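Local coordinates for protein UspA1 (Moraxella catarrhalis, PDB 3NTN) that is a trimeric autotransporter adhesin of the outer membrane that probably binds host fibronectin and the receptor CEACAM1, at residues B[45-50]-B[59-64]; B[53-58]-B[69-74]; B[104-109]-B[120-125]. All coordinates share one frame; numbering follows the deposited sequence.

Interaction 1 (B[45-50]-B[59-64]); sequences RKNQAT and IDNKAN
With nearly equal torsions (chi1 -62° and -60°, CG beside the backbone N in both), Asn47 and Asn61 send their amides the same way, only 3° from coplanar. The pair sits hydrogen-bonded between consecutive coils of the left-handed parallel beta-roll of YadA-like heads. OD1 of Asn47 is gripped twice, by the backbone N of Asn61 at 3.1 Å and by its ND2 at 3.0 Å, the two donors arriving from opposite faces of the amide plane. Each ND2 also bonds to a glycine carbonyl, Gly58 for Asn47 and Gly72 for Asn61. Around this pair the backbones run parallel, joined by Asp60 N to Arg45 O, Gln48 N to Asn61 O and Ala63 N to Gln48 O. Lys46 NZ reaches Asp60 OD2 in a 3.6 Å salt bridge, while a water links Lys46 O, Asp60 OD1 and Lys62 NZ. Ile59 CG2 lies over one face of the Arg45 guanidinium, whose NE pairs with Asp38 of the second subunit. Asn64 spans two residues: its OD1 takes the N-H of Thr50 at 3.0 Å from above the carbonyl plane, and ND2 donates to Gln48 OE1 at 3.1 Å, with that oxygen lying in the amide plane of Asn64.

Interaction 2 (B[53-58]-B[69-74]); sequences GSFAAG and VALGNK
Ala57 and Leu71 meet through CB and CD1, 3.9 Å apart, on neighbouring strands of the parallel beta-roll, in the sheet that faces the other two subunits. In Leu71, chi1 (173°) holds CG away from its own backbone N and chi2 (50°) then turns CD1 toward the preceding coil, where it also lies 4.4 Å from CE2 of Phe55, at the edge of the ring and near its plane. Val69 CG1 approaches the same ring obliquely. Beneath these side chains the axes of strands 55-57 and 69-71 approach to 4.9 Å and run 5° from parallel. Three backbone bonds set their register: Ala70 N to Phe55 O at 3.0 Å, Ala57 N to Ala70 O at 3.2 Å, and Gly72 N to Ala57 O at 3.0 Å. Farther out, the apolar face becomes the core of the trimer, where Phe55 packs on Phe55 of the second subunit and Leu71 on Leu71 of the third. The other face looks into the coil, and there Ala56 and Ala70 both lie against Ala63. At the corner, Gly58 and Gly72 have positive-phi backbone angles that leave no room for a CB beside the preceding carbonyl, and a CA-H...O contact joins Gly58 CA to Gly72 O at 3.3 Å.

Interaction 3 (B[104-109]-B[120-125]); sequences NTDTTN and NTAGKA. With SO4 (sulfate ion), chain G.
Thr105 and Thr121 run alongside each other on two successive coils of the left-handed beta-roll, within the irregular segments 104-109 and 120-125. From Thr105, CB sits 3.2 Å from Thr121 O; CG2 leans on the same oxygen and then on CB of Thr121 at 4.1 Å. The remaining branch, OG1, stands between the backbone N and the carbonyl carbon (chi1 56°) and bonds to Asn89 OD1 of the previous coil, while Thr121 OG1 goes to Leu117 O. With both hydroxyls bonded elsewhere in the roll, the contact here is Thr105 CB and CG2 on Thr121 O and CB. The backbones are bridged only briefly: Asp106 N donates to Thr121 O, and Gly123 N returns a nearly straight bond (178°) to Asp106 O at 2.8 Å. Thr107 and Thr108 then swing away, and a water accepts from Asn109 N and donates to both Asp106 O and Gly123 O. The carboxylate of Asp106 organises its own turn: OD1 accepts the N-H of Thr108 in an Asx turn and also takes the Thr108 hydroxyl, at 2.8 Å, on its syn lone pair. The CB of Lys124 is directed away from 104-109. Along its length, CG and CD lie 3.3 Å from O4 of a sulfate, probably from the crystallisation liquor, and the chain ends with NZ donating to sulfate O1 at 3.0 Å.

The three contacts illustrate how a beta-roll repeats one parallel step from coil to coil. Interactions 1 and 2 interlock: their segments alternate along the chain and their centres are 6 Å apart. The asparagines of interaction 1 reach across the coil to the corner glycines of interaction 2, Asn61 ND2 lying 2.7 Å from Gly72 O and Asn47 ND2 2.8 Å from Gly58 O. Interaction 3 comes later in the chain, its centre 21 Å from that of interaction 1 and 19 Å from that of interaction 2, with no direct touch. Subunit contacts are shared: interactions 1 and 2 both meet the second subunit, and interactions 2 and 3 both meet the third.

Interaction 1 (B[45-50]-B[59-64])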
ATOM      1  N   ARG B  45     -18.617   5.647  22.675  1.00 52.22           N
ATOM      2  CA  ARG B  45     -18.858   6.845  23.478  1.00 52.48           C
ATOM      3  C   ARG B  45     -18.574   8.070  22.647  1.00 52.84           C
ATOM      4  O   ARG B  45     -17.558   8.134  21.981  1.00 52.05           O
ATOM      5  CB  ARG B  45     -17.927   6.838  24.704  1.00 52.85           C
ATOM      6  CG  ARG B  45     -18.046   8.130  25.604  1.00 54.00           C
ATOM      7  CD  ARG B  45     -17.454   7.966  27.030  1.00 53.74           C
ATOM      8  NE  ARG B  45     -16.018   7.650  27.035  1.00 55.06           N
ATOM      9  CZ  ARG B  45     -15.041   8.561  27.048  1.00 58.71           C
ATOM     10  NH1 ARG B  45     -15.338   9.854  27.032  1.00 57.11           N
ATOM     11  NH2 ARG B  45     -13.752   8.187  27.063  1.00 59.63           N
ATOM     12  N   LYS B  46     -19.467   9.053  22.716  1.00 53.79           N
ATOM     13  CA  LYS B  46     -19.256  10.369  22.098  1.00 55.05           C
ATOM     14  C   LYS B  46     -19.148  10.319  20.546  1.00 54.30           C
ATOM     15  O   LYS B  46     -18.511  11.168  19.940  1.00 55.30           O
ATOM     16  CB  LYS B  46     -18.011  10.991  22.696  1.00 56.87           C
ATOM     17  CG  LYS B  46     -18.140  12.370  23.166  1.00 60.84           C
ATOM     18  CD  LYS B  46     -16.999  12.606  24.190  1.00 66.98           C
ATOM     19  CE  LYS B  46     -15.782  13.368  23.649  1.00 69.75           C
ATOM     20  NZ  LYS B  46     -14.488  12.869  24.284  1.00 72.26           N
ATOM     21  N   ASN B  47     -19.764   9.319  19.921  1.00 52.48           N
ATOM     22  CA  ASN B  47     -19.786   9.205  18.454  1.00 51.83           C
ATOM     23  C   ASN B  47     -20.914  10.021  17.804  1.00 52.06           C
ATOM     24  O   ASN B  47     -22.007  10.173  18.367  1.00 51.50           O
ATOM     25  CB  ASN B  47     -19.916   7.755  17.997  1.00 49.85           C
ATOM     26  CG  ASN B  47     -18.749   6.884  18.447  1.00 50.27           C
ATOM     27  OD1 ASN B  47     -17.620   7.106  18.038  1.00 51.72           O
ATOM     28  ND2 ASN B  47     -19.020   5.891  19.286  1.00 45.99           N
ATOM     29  N   GLN B  48     -20.613  10.549  16.620  1.00 51.73           N
ATOM     30  CA  GLN B  48     -21.621  11.121  15.733  1.00 51.96           C
ATOM     31  C   GLN B  48     -21.630  10.390  14.401  1.00 50.59           C
ATOM     32  O   GLN B  48     -20.621   9.793  13.997  1.00 48.84           O
ATOM     33  CB  GLN B  48     -21.375  12.599  15.497  1.00 53.08           C
ATOM     34  CG  GLN B  48     -21.404  13.420  16.769  1.00 56.81           C
ATOM     35  CD  GLN B  48     -20.975  14.831  16.511  1.00 63.67           C
ATOM     36  OE1 GLN B  48     -20.956  15.293  15.352  1.00 65.03           O
ATOM     37  NE2 GLN B  48     -20.622  15.545  17.583  1.00 64.94           N
ATOM     38  N   ALA B  49     -22.799  10.372  13.781  1.00 49.86           N
ATOM     39  CA  ALA B  49     -22.928   9.908  12.442  1.00 49.68           C
ATOM     40  C   ALA B  49     -24.017  10.725  11.732  1.00 51.12           C
ATOM     41  O   ALA B  49     -25.178  10.347  11.654  1.00 50.59           O
ATOM     42  CB  ALA B  49     -23.188   8.394  12.398  1.00 48.67           C
ATOM     43  N   THR B  50     -23.616  11.881  11.235  1.00 46.89           N
ATOM     44  CA  THR B  50     -24.522  12.725  10.480  1.00 48.66           C
ATOM     45  C   THR B  50     -24.679  12.334   8.996  1.00 48.82           C
ATOM     46  O   THR B  50     -25.601  12.808   8.344  1.00 50.31           O
ATOM     47  CB  THR B  50     -24.149  14.191  10.586  1.00 50.47           C
ATOM     48  OG1 THR B  50     -22.905  14.398   9.895  1.00 51.51           O
ATOM     49  CG2 THR B  50     -24.029  14.651  12.105  1.00 49.89           C
ATOM     50  N   ILE B  59     -14.525   5.507  20.178  1.00 42.93           N
ATOM     51  CA  ILE B  59     -14.640   6.677  20.969  1.00 43.79           C
ATOM     52  C   ILE B  59     -14.419   7.934  20.124  1.00 46.05           C
ATOM     53  O   ILE B  59     -13.384   8.081  19.423  1.00 46.63           O
ATOM     54  CB  ILE B  59     -13.655   6.649  22.141  1.00 45.08           C
ATOM     55  CG1 ILE B  59     -14.005   5.534  23.106  1.00 44.95           C
ATOM     56  CG2 ILE B  59     -13.618   8.018  22.864  1.00 42.58           C
ATOM     57  CD1 ILE B  59     -12.909   5.302  24.165  1.00 43.91           C
ATOM     58  N   ASP B  60     -15.398   8.840  20.176  1.00 47.27           N
ATOM     59  CA  ASP B  60     -15.226  10.201  19.653  1.00 48.49           C
ATOM     60  C   ASP B  60     -15.041  10.301  18.116  1.00 46.89           C
ATOM     61  O   ASP B  60     -14.287  11.140  17.627  1.00 48.11           O
ATOM     62  CB  ASP B  60     -14.093  10.974  20.433  1.00 50.71           C
ATOM     63  CG  ASP B  60     -14.325  12.481  20.440  1.00 53.45           C
ATOM     64  OD1 ASP B  60     -15.374  12.948  19.940  1.00 55.29           O
ATOM     65  OD2 ASP B  60     -13.459  13.226  20.897  1.00 58.72           O
ATOM     66  N   ASN B  61     -15.766   9.476  17.370  1.00 44.77           N
ATOM     67  CA  ASN B  61     -15.700   9.473  15.902  1.00 44.38           C
ATOM     68  C   ASN B  61     -16.788  10.335  15.335  1.00 45.48           C
ATOM     69  O   ASN B  61     -17.828  10.503  15.993  1.00 46.90           O
ATOM     70  CB  ASN B  61     -15.835   8.055  15.375  1.00 42.24           C
ATOM     71  CG  ASN B  61     -14.741   7.161  15.900  1.00 42.50           C
ATOM     72  OD1 ASN B  61     -13.589   7.336  15.525  1.00 42.10           O
ATOM     73  ND2 ASN B  61     -15.068   6.242  16.831  1.00 38.59           N
ATOM     74  N   LYS B  62     -16.551  10.895  14.147  1.00 44.35           N
ATOM     75  CA  LYS B  62     -17.569  11.609  13.429  1.00 44.61           C
ATOM     76  C   LYS B  62     -17.649  11.006  12.050  1.00 43.71           C
ATOM     77  O   LYS B  62     -16.742  11.154  11.246  1.00 42.96           O
ATOM     78  CB  LYS B  62     -17.210  13.091  13.297  1.00 46.11           C
ATOM     79  CG  LYS B  62     -17.240  13.864  14.620  1.00 47.68           C
ATOM     80  CD  LYS B  62     -16.994  15.394  14.363  1.00 45.63           C
ATOM     81  CE  LYS B  62     -17.185  16.221  15.620  1.00 48.43           C
ATOM     82  NZ  LYS B  62     -16.469  15.569  16.765  1.00 53.67           N
ATOM     83  N   ALA B  63     -18.759  10.339  11.767  1.00 43.51           N
ATOM     84  CA  ALA B  63     -18.935   9.706  10.494  1.00 42.43           C
ATOM     85  C   ALA B  63     -19.960  10.603   9.836  1.00 44.16           C
ATOM     86  O   ALA B  63     -21.135  10.201   9.669  1.00 43.89           O
ATOM     87  CB  ALA B  63     -19.460   8.347  10.717  1.00 42.28           C
ATOM     88  N   ASN B  64     -19.487  11.815   9.466  1.00 44.89           N
ATOM     89  CA  ASN B  64     -20.330  12.968   9.140  1.00 46.93           C
ATOM     90  C   ASN B  64     -20.309  13.399   7.684  1.00 47.55           C
ATOM     91  O   ASN B  64     -20.225  14.573   7.380  1.00 48.43           O
ATOM     92  CB  ASN B  64     -20.021  14.173  10.051  1.00 48.14           C
ATOM     93  CG  ASN B  64     -20.425  13.936  11.515  1.00 50.21           C
ATOM     94  OD1 ASN B  64     -20.897  12.855  11.880  1.00 46.44           O
ATOM     95  ND2 ASN B  64     -20.208  14.957  12.370  1.00 48.67           N
TER
HETATM   96  O   HOH W   1     -17.418  12.978  17.907  1.00 23.52           O

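Interaction 2 (B[53-58]-B[69-74])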
ATOM      1  N   GLY B  53     -26.044   6.710   5.505  1.00 48.63           N
ATOM      2  CA  GLY B  53     -25.479   5.386   5.361  1.00 46.33           C
ATOM      3  C   GLY B  53     -24.122   5.255   6.043  1.00 45.46           C
ATOM      4  O   GLY B  53     -23.332   4.345   5.726  1.00 44.26           O
ATOM      5  N   SER B  54     -23.868   6.149   6.988  1.00 44.08           N
ATOM      6  CA  SER B  54     -22.622   6.204   7.677  1.00 43.39           C
ATOM      7  C   SER B  54     -22.507   5.193   8.841  1.00 43.53           C
ATOM      8  O   SER B  54     -23.463   4.562   9.271  1.00 44.33           O
ATOM      9  CB  SER B  54     -22.358   7.632   8.193  1.00 44.03           C
ATOM     10  OG  SER B  54     -23.331   8.005   9.165  1.00 46.51           O
ATOM     11  N   PHE B  55     -21.301   5.018   9.328  1.00 41.89           N
ATOM     12  CA  PHE B  55     -21.056   4.031  10.315  1.00 41.76           C
ATOM     13  C   PHE B  55     -19.905   4.507  11.184  1.00 41.00           C
ATOM     14  O   PHE B  55     -18.874   4.890  10.669  1.00 41.39           O
ATOM     15  CB  PHE B  55     -20.726   2.683   9.666  1.00 41.98           C
ATOM     16  CG  PHE B  55     -20.362   1.624  10.664  1.00 43.20           C
ATOM     17  CD1 PHE B  55     -21.342   0.891  11.318  1.00 45.26           C
ATOM     18  CD2 PHE B  55     -19.017   1.406  11.002  1.00 43.84           C
ATOM     19  CE1 PHE B  55     -20.991  -0.129  12.326  1.00 45.16           C
ATOM     20  CE2 PHE B  55     -18.646   0.422  11.972  1.00 44.88           C
ATOM     21  CZ  PHE B  55     -19.647  -0.348  12.636  1.00 45.99           C
ATOM     22  N   ALA B  56     -20.105   4.526  12.501  1.00 41.09           N
ATOM     23  CA  ALA B  56     -19.033   4.861  13.456  1.00 40.33           C
ATOM     24  C   ALA B  56     -19.069   3.838  14.567  1.00 40.72           C
ATOM     25  O   ALA B  56     -20.122   3.320  14.898  1.00 41.06           O
ATOM     26  CB  ALA B  56     -19.240   6.301  14.042  1.00 40.67           C
ATOM     27  N   ALA B  57     -17.902   3.492  15.120  1.00 41.42           N
ATOM     28  CA  ALA B  57     -17.841   2.770  16.414  1.00 40.99           C
ATOM     29  C   ALA B  57     -16.552   3.163  17.149  1.00 40.45           C
ATOM     30  O   ALA B  57     -15.558   3.436  16.512  1.00 40.55           O
ATOM     31  CB  ALA B  57     -17.895   1.286  16.162  1.00 40.41           C
ATOM     32  N   GLY B  58     -16.560   3.161  18.469  1.00 41.31           N
ATOM     33  CA  GLY B  58     -15.369   3.411  19.256  1.00 41.24           C
ATOM     34  C   GLY B  58     -15.578   4.688  20.053  1.00 42.65           C
ATOM     35  O   GLY B  58     -16.683   4.954  20.537  1.00 41.65           O
ATOM     36  N   VAL B  69     -17.128   5.995   6.908  1.00 41.63           N
ATOM     37  CA  VAL B  69     -16.837   4.907   7.838  1.00 40.51           C
ATOM     38  C   VAL B  69     -15.761   5.478   8.741  1.00 42.10           C
ATOM     39  O   VAL B  69     -14.707   5.949   8.260  1.00 43.21           O
ATOM     40  CB  VAL B  69     -16.333   3.623   7.102  1.00 40.78           C
ATOM     41  CG1 VAL B  69     -15.815   2.562   8.104  1.00 37.96           C
ATOM     42  CG2 VAL B  69     -17.408   3.064   6.231  1.00 39.81           C
ATOM     43  N   ALA B  70     -16.024   5.486  10.050  1.00 41.31           N
ATOM     44  CA  ALA B  70     -15.075   6.059  11.006  1.00 40.82           C
ATOM     45  C   ALA B  70     -15.027   5.076  12.182  1.00 40.96           C
ATOM     46  O   ALA B  70     -15.988   4.943  12.964  1.00 42.27           O
ATOM     47  CB  ALA B  70     -15.540   7.432  11.455  1.00 40.69           C
ATOM     48  N   LEU B  71     -13.924   4.369  12.305  1.00 40.48           N
ATOM     49  CA  LEU B  71     -13.920   3.226  13.194  1.00 40.36           C
ATOM     50  C   LEU B  71     -12.651   3.285  14.026  1.00 40.47           C
ATOM     51  O   LEU B  71     -11.565   3.192  13.475  1.00 41.47           O
ATOM     52  CB  LEU B  71     -14.028   1.953  12.338  1.00 39.90           C
ATOM     53  CG  LEU B  71     -13.912   0.524  12.874  1.00 43.14           C
ATOM     54  CD1 LEU B  71     -14.809   0.268  14.077  1.00 45.86           C
ATOM     55  CD2 LEU B  71     -14.212  -0.496  11.731  1.00 43.13           C
ATOM     56  N   GLY B  72     -12.794   3.499  15.338  1.00 39.57           N
ATOM     57  CA  GLY B  72     -11.665   3.487  16.267  1.00 39.78           C
ATOM     58  C   GLY B  72     -11.788   4.650  17.228  1.00 40.53           C
ATOM     59  O   GLY B  72     -12.867   4.910  17.750  1.00 41.16           O
ATOM     60  N   ASN B  73     -10.701   5.391  17.424  1.00 41.94           N
ATOM     61  CA  ASN B  73     -10.706   6.558  18.282  1.00 42.35           C
ATOM     62  C   ASN B  73     -10.414   7.878  17.536  1.00 44.12           C
ATOM     63  O   ASN B  73      -9.336   8.057  16.954  1.00 43.79           O
ATOM     64  CB  ASN B  73      -9.694   6.376  19.385  1.00 44.96           C
ATOM     65  CG  ASN B  73      -9.883   7.415  20.547  1.00 48.00           C
ATOM     66  OD1 ASN B  73     -10.014   8.618  20.315  1.00 53.08           O
ATOM     67  ND2 ASN B  73      -9.927   6.925  21.776  1.00 52.95           N
ATOM     68  N   LYS B  74     -11.346   8.833  17.597  1.00 44.53           N
ATOM     69  CA  LYS B  74     -11.072  10.158  17.046  1.00 47.52           C
ATOM     70  C   LYS B  74     -10.813  10.125  15.521  1.00 46.52           C
ATOM     71  O   LYS B  74      -9.903  10.769  15.042  1.00 47.24           O
ATOM     72  CB  LYS B  74      -9.880  10.850  17.744  1.00 49.65           C
ATOM     73  CG  LYS B  74     -10.211  11.972  18.744  1.00 53.88           C
ATOM     74  CD  LYS B  74      -9.136  12.004  19.883  1.00 59.17           C
ATOM     75  CE  LYS B  74      -9.670  12.554  21.222  1.00 63.40           C
ATOM     76  NZ  LYS B  74     -10.325  11.510  22.131  1.00 66.50           N
TER

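Interaction 3 (B[104-109]-B[120-125])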
ATOM      1  N   ASN B 104      -2.846   9.159  13.721  1.00 46.34           N
ATOM      2  CA  ASN B 104      -2.109  10.397  13.843  1.00 48.56           C
ATOM      3  C   ASN B 104      -1.635  10.890  12.491  1.00 47.92           C
ATOM      4  O   ASN B 104      -0.498  11.359  12.371  1.00 48.20           O
ATOM      5  CB  ASN B 104      -0.924  10.238  14.828  1.00 50.38           C
ATOM      6  CG  ASN B 104      -1.392  10.012  16.274  1.00 54.85           C
ATOM      7  OD1 ASN B 104      -1.835   8.932  16.607  1.00 59.02           O
ATOM      8  ND2 ASN B 104      -1.275  11.025  17.128  1.00 61.49           N
ATOM      9  N   THR B 105      -2.508  10.773  11.485  1.00 46.68           N
ATOM     10  CA  THR B 105      -2.168  11.194  10.130  1.00 46.73           C
ATOM     11  C   THR B 105      -2.338  12.725   9.914  1.00 48.66           C
ATOM     12  O   THR B 105      -2.781  13.462  10.803  1.00 48.55           O
ATOM     13  CB  THR B 105      -2.947  10.381   9.052  1.00 44.34           C
ATOM     14  OG1 THR B 105      -4.318  10.530   9.329  1.00 45.98           O
ATOM     15  CG2 THR B 105      -2.664   8.823   9.114  1.00 44.64           C
ATOM     16  N   ASP B 106      -1.912  13.195   8.732  1.00 49.24           N
ATOM     17  CA  ASP B 106      -2.005  14.606   8.350  1.00 50.96           C
ATOM     18  C   ASP B 106      -2.528  14.594   6.940  1.00 50.16           C
ATOM     19  O   ASP B 106      -1.849  14.119   6.004  1.00 49.20           O
ATOM     20  CB  ASP B 106      -0.634  15.270   8.436  1.00 52.87           C
ATOM     21  CG  ASP B 106      -0.595  16.708   7.864  1.00 57.95           C
ATOM     22  OD1 ASP B 106      -1.614  17.442   7.921  1.00 61.42           O
ATOM     23  OD2 ASP B 106       0.498  17.121   7.374  1.00 62.70           O
ATOM     24  N   THR B 107      -3.759  15.070   6.800  1.00 50.05           N
ATOM     25  CA  THR B 107      -4.428  15.163   5.507  1.00 50.16           C
ATOM     26  C   THR B 107      -4.480  16.605   4.931  1.00 52.79           C
ATOM     27  O   THR B 107      -5.242  16.879   3.982  1.00 53.80           O
ATOM     28  CB  THR B 107      -5.848  14.679   5.648  1.00 48.73           C
ATOM     29  OG1 THR B 107      -6.424  15.369   6.748  1.00 50.08           O
ATOM     30  CG2 THR B 107      -5.901  13.138   5.898  1.00 45.08           C
ATOM     31  N   THR B 108      -3.701  17.526   5.514  1.00 54.88           N
ATOM     32  CA  THR B 108      -3.553  18.911   5.004  1.00 57.38           C
ATOM     33  C   THR B 108      -3.326  18.966   3.486  1.00 58.93           C
ATOM     34  O   THR B 108      -3.997  19.732   2.757  1.00 60.50           O
ATOM     35  CB  THR B 108      -2.406  19.639   5.726  1.00 59.43           C
ATOM     36  OG1 THR B 108      -2.769  19.838   7.102  1.00 60.88           O
ATOM     37  CG2 THR B 108      -2.092  21.039   5.084  1.00 62.82           C
ATOM     38  N   ASN B 109      -2.394  18.141   2.995  1.00 58.56           N
ATOM     39  CA  ASN B 109      -2.043  18.219   1.582  1.00 60.21           C
ATOM     40  C   ASN B 109      -2.547  17.085   0.726  1.00 58.65           C
ATOM     41  O   ASN B 109      -2.271  17.029  -0.460  1.00 61.27           O
ATOM     42  CB  ASN B 109      -0.551  18.449   1.411  1.00 61.59           C
ATOM     43  CG  ASN B 109      -0.149  19.848   1.807  1.00 65.65           C
ATOM     44  OD1 ASN B 109      -0.542  20.837   1.163  1.00 69.25           O
ATOM     45  ND2 ASN B 109       0.634  19.949   2.875  1.00 64.92           N
ATOM     46  N   ASN B 120       1.532   8.177  11.878  1.00 44.08           N
ATOM     47  CA  ASN B 120       2.244   9.392  11.495  1.00 46.35           C
ATOM     48  C   ASN B 120       2.316   9.597   9.977  1.00 45.18           C
ATOM     49  O   ASN B 120       3.209  10.244   9.451  1.00 48.22           O
ATOM     50  CB  ASN B 120       3.671   9.395  12.041  1.00 48.04           C
ATOM     51  CG  ASN B 120       3.734   9.560  13.498  1.00 52.70           C
ATOM     52  OD1 ASN B 120       2.834  10.113  14.111  1.00 57.89           O
ATOM     53  ND2 ASN B 120       4.833   9.094  14.092  1.00 59.22           N
ATOM     54  N   THR B 121       1.391   9.031   9.248  1.00 43.58           N
ATOM     55  CA  THR B 121       1.447   9.134   7.800  1.00 41.82           C
ATOM     56  C   THR B 121       0.911  10.487   7.286  1.00 42.62           C
ATOM     57  O   THR B 121      -0.120  10.942   7.745  1.00 43.16           O
ATOM     58  CB  THR B 121       0.771   7.909   7.167  1.00 39.95           C
ATOM     59  OG1 THR B 121       1.644   6.782   7.374  1.00 40.10           O
ATOM     60  CG2 THR B 121       0.573   8.086   5.656  1.00 38.22           C
ATOM     61  N   ALA B 122       1.623  11.133   6.357  1.00 42.84           N
ATOM     62  CA  ALA B 122       1.098  12.356   5.738  1.00 44.26           C
ATOM     63  C   ALA B 122       0.649  12.219   4.272  1.00 44.47           C
ATOM     64  O   ALA B 122       1.281  11.514   3.479  1.00 43.81           O
ATOM     65  CB  ALA B 122       2.099  13.528   5.892  1.00 44.79           C
ATOM     66  N   GLY B 123      -0.453  12.917   3.940  1.00 45.73           N
ATOM     67  CA  GLY B 123      -0.948  13.067   2.574  1.00 45.35           C
ATOM     68  C   GLY B 123      -0.007  13.968   1.789  1.00 47.71           C
ATOM     69  O   GLY B 123       0.671  14.856   2.351  1.00 48.24           O
ATOM     70  N   LYS B 124       0.031  13.753   0.473  1.00 47.74           N
ATOM     71  CA  LYS B 124       0.898  14.546  -0.422  1.00 48.42           C
ATOM     72  C   LYS B 124       0.219  14.731  -1.759  1.00 47.99           C
ATOM     73  O   LYS B 124      -0.395  13.801  -2.281  1.00 46.81           O
ATOM     74  CB  LYS B 124       2.229  13.809  -0.625  1.00 48.06           C
ATOM     75  CG  LYS B 124       3.434  14.723  -0.822  1.00 49.85           C
ATOM     76  CD  LYS B 124       4.695  13.869  -0.865  1.00 49.97           C
ATOM     77  CE  LYS B 124       5.689  14.409  -1.864  1.00 50.21           C
ATOM     78  NZ  LYS B 124       7.030  14.073  -1.354  1.00 48.57           N
ATOM     79  N   ALA B 125       0.352  15.921  -2.329  1.00 49.36           N
ATOM     80  CA  ALA B 125      -0.220  16.248  -3.625  1.00 49.83           C
ATOM     81  C   ALA B 125       0.478  15.447  -4.748  1.00 48.67           C
ATOM     82  O   ALA B 125       1.685  15.309  -4.750  1.00 49.05           O
ATOM     83  CB  ALA B 125      -0.076  17.796  -3.854  1.00 52.14           C
TER
HETATM   84  S   SO4 G   1       7.075  16.886   1.161  1.00 93.40           S
HETATM   85  O1  SO4 G   1       7.983  15.755   0.944  1.00 90.54           O
HETATM   86  O2  SO4 G   1       7.159  17.263   2.580  1.00 93.43           O
HETATM   87  O3  SO4 G   1       7.359  17.998   0.227  1.00 91.94           O
HETATM   88  O4  SO4 G   1       5.683  16.506   0.895  1.00 95.18           O
HETATM   89  O   HOH W   2      -0.719  16.341   4.363  1.00 22.22           O